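Local coordinates for protein PfEMP1 variant 1 of strain MC (PDB 5LGD) that probably binds host cell surface receptors as part of a malaria-parasite PfEMP1 surface protein, this chain being a helical DBL-domain fragment, at residues 16-21 with 143-148. Residues are numbered along the deposited sequence; the frame is centred on the assembly and turned at random.
Sequences HDMLID and TTIDKL
Met18 bends at chi2 (85°) and then runs straight through chi3, which carries its CE methyl across to helix 144-162, while Leu148, with CG anti to the backbone N (chi1 -175°), sends CD2 out to meet it. Met18 CE lies 3.5 Å from Leu148 CD2, tighter than usual for two carbons. The same methyl also touches both branches of Ile145, CG2 and CD1, each at 3.8 Å, so it fits between the two residues one helical turn apart. The Met18 side chain runs antiparallel to those of Ile145 and Leu148. Beside it, Leu19 approaches at an angle and lays CD2 against Leu148 CD2 at 3.6 Å. No hydrogen bond crosses; methyl groups make the contact, and the axes of segments 16-21 and 144-148 run in roughly the same direction, 26° apart, 12.1 Å at closest approach. Lys59 and Trp63 of helix 45-70 pack on Met18 and Ile145 respectively, and Ile99 and Ile112 cover Leu19. At the start of helix 144-162, Thr143 N and OG1 donate hydrogen bonds to Asp146 OD2 from opposite faces of the carboxylate, at 3.0 Å and 2.9 Å. Trp63 NE1 adds a further bond to OD2, and Lys67 forms a salt bridge with OD1. A capping box thus begins the helix whose first turn joins helix 7-29 in the buried core of this all-helical bundle, in a PfEMP1 DBL domain with intrachain disulfides.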
loop_
_atom_site.group_PDB
_atom_site.type_symbol
_atom_site.label_atom_id
_atom_site.label_comp_id
_atom_site.label_asym_id
_atom_site.label_seq_id
_atom_site.Cartn_x
_atom_site.Cartn_y
_atom_site.Cartn_z
ATOM N N HIS B 16 -32.661 -0.601 -9.292
ATOM C CA HIS B 16 -33.086 -1.620 -10.233
ATOM C C HIS B 16 -34.626 -1.657 -10.399
ATOM O O HIS B 16 -35.135 -1.593 -11.526
ATOM C CB HIS B 16 -32.556 -2.998 -9.767
ATOM C CG HIS B 16 -33.134 -4.133 -10.541
ATOM N ND1 HIS B 16 -34.251 -4.812 -10.092
ATOM C CD2 HIS B 16 -32.748 -4.658 -11.722
ATOM C CE1 HIS B 16 -34.498 -5.726 -11.005
ATOM N NE2 HIS B 16 -33.611 -5.681 -11.992
ATOM N N ASP B 17 -35.353 -1.796 -9.278
ATOM C CA ASP B 17 -36.820 -1.855 -9.281
ATOM C C ASP B 17 -37.469 -0.556 -9.807
ATOM O O ASP B 17 -38.505 -0.638 -10.456
ATOM C CB ASP B 17 -37.352 -2.185 -7.869
ATOM C CG ASP B 17 -36.911 -3.529 -7.306
ATOM O OD1 ASP B 17 -36.211 -4.289 -8.027
ATOM O OD2 ASP B 17 -37.233 -3.808 -6.149
ATOM N N MET B 18 -36.864 0.630 -9.569
ATOM C CA MET B 18 -37.487 1.830 -10.110
ATOM C C MET B 18 -37.314 1.870 -11.653
ATOM O O MET B 18 -38.286 2.170 -12.364
ATOM C CB MET B 18 -37.083 3.119 -9.356
ATOM C CG MET B 18 -35.949 3.897 -9.955
ATOM S SD MET B 18 -36.559 5.011 -11.235
ATOM C CE MET B 18 -35.089 5.790 -11.633
ATOM N N LEU B 19 -36.146 1.437 -12.160
ATOM C CA LEU B 19 -35.854 1.392 -13.602
ATOM C C LEU B 19 -36.771 0.432 -14.318
ATOM O O LEU B 19 -37.254 0.735 -15.421
ATOM C CB LEU B 19 -34.383 1.027 -13.846
ATOM C CG LEU B 19 -33.358 2.113 -13.409
ATOM C CD1 LEU B 19 -31.931 1.631 -13.601
ATOM C CD2 LEU B 19 -33.551 3.384 -14.178
ATOM N N ILE B 20 -37.076 -0.684 -13.632
ATOM C CA ILE B 20 -37.951 -1.749 -14.086
ATOM C C ILE B 20 -39.393 -1.257 -14.089
ATOM O O ILE B 20 -40.105 -1.479 -15.057
ATOM C CB ILE B 20 -37.693 -3.082 -13.294
ATOM C CG1 ILE B 20 -36.324 -3.741 -13.685
ATOM C CG2 ILE B 20 -38.805 -4.111 -13.479
ATOM C CD1 ILE B 20 -35.941 -3.751 -15.098
ATOM N N ASP B 21 -39.806 -0.566 -13.048
ATOM C CA ASP B 21 -41.143 0.019 -12.943
ATOM C C ASP B 21 -41.350 1.062 -14.039
ATOM O O ASP B 21 -42.382 1.056 -14.706
ATOM C CB ASP B 21 -41.361 0.606 -11.553
ATOM C CG ASP B 21 -41.513 -0.378 -10.410
ATOM O OD1 ASP B 21 -41.795 -1.558 -10.677
ATOM O OD2 ASP B 21 -41.406 0.050 -9.244
ATOM N N THR B 143 -27.984 13.586 -10.178
ATOM C CA THR B 143 -27.602 12.296 -10.816
ATOM C C THR B 143 -28.520 11.823 -11.948
ATOM O O THR B 143 -29.536 12.465 -12.245
ATOM C CB THR B 143 -27.426 11.142 -9.802
ATOM O OG1 THR B 143 -28.695 10.551 -9.496
ATOM C CG2 THR B 143 -26.668 11.547 -8.540
ATOM N N THR B 144 -28.144 10.675 -12.564
ATOM C CA THR B 144 -28.863 9.940 -13.624
ATOM C C THR B 144 -30.314 9.663 -13.197
ATOM O O THR B 144 -31.238 9.909 -13.980
ATOM C CB THR B 144 -28.102 8.633 -13.919
ATOM O OG1 THR B 144 -26.901 8.937 -14.637
ATOM C CG2 THR B 144 -28.930 7.604 -14.702
ATOM N N ILE B 145 -30.492 9.149 -11.948
ATOM C CA ILE B 145 -31.792 8.852 -11.341
ATOM C C ILE B 145 -32.617 10.121 -11.302
ATOM O O ILE B 145 -33.768 10.104 -11.730
ATOM C CB ILE B 145 -31.649 8.152 -9.955
ATOM C CG1 ILE B 145 -30.824 6.828 -10.051
ATOM C CG2 ILE B 145 -32.987 7.937 -9.247
ATOM C CD1 ILE B 145 -31.379 5.672 -11.030
ATOM N N ASP B 146 -32.014 11.233 -10.845
ATOM C CA ASP B 146 -32.640 12.550 -10.780
ATOM C C ASP B 146 -33.051 13.044 -12.200
ATOM O O ASP B 146 -34.195 13.458 -12.395
ATOM C CB ASP B 146 -31.688 13.529 -10.101
ATOM C CG ASP B 146 -31.358 13.154 -8.665
ATOM O OD1 ASP B 146 -32.228 13.349 -7.784
ATOM O OD2 ASP B 146 -30.195 12.767 -8.405
ATOM N N LYS B 147 -32.143 12.925 -13.190
ATOM C CA LYS B 147 -32.394 13.290 -14.592
ATOM C C LYS B 147 -33.592 12.490 -15.113
ATOM O O LYS B 147 -34.506 13.072 -15.709
ATOM C CB LYS B 147 -31.159 12.984 -15.462
ATOM C CG LYS B 147 -30.099 14.083 -15.463
ATOM C CD LYS B 147 -29.992 14.772 -16.834
ATOM C CE LYS B 147 -29.371 13.933 -17.938
ATOM N NZ LYS B 147 -29.645 14.506 -19.284
ATOM N N LEU B 148 -33.602 11.154 -14.836
ATOM C CA LEU B 148 -34.694 10.259 -15.216
ATOM C C LEU B 148 -36.000 10.601 -14.545
ATOM O O LEU B 148 -37.012 10.711 -15.244
ATOM C CB LEU B 148 -34.362 8.769 -15.030
ATOM C CG LEU B 148 -35.457 7.832 -15.534
ATOM C CD1 LEU B 148 -35.557 7.870 -17.048
ATOM C CD2 LEU B 148 -35.247 6.458 -15.057
#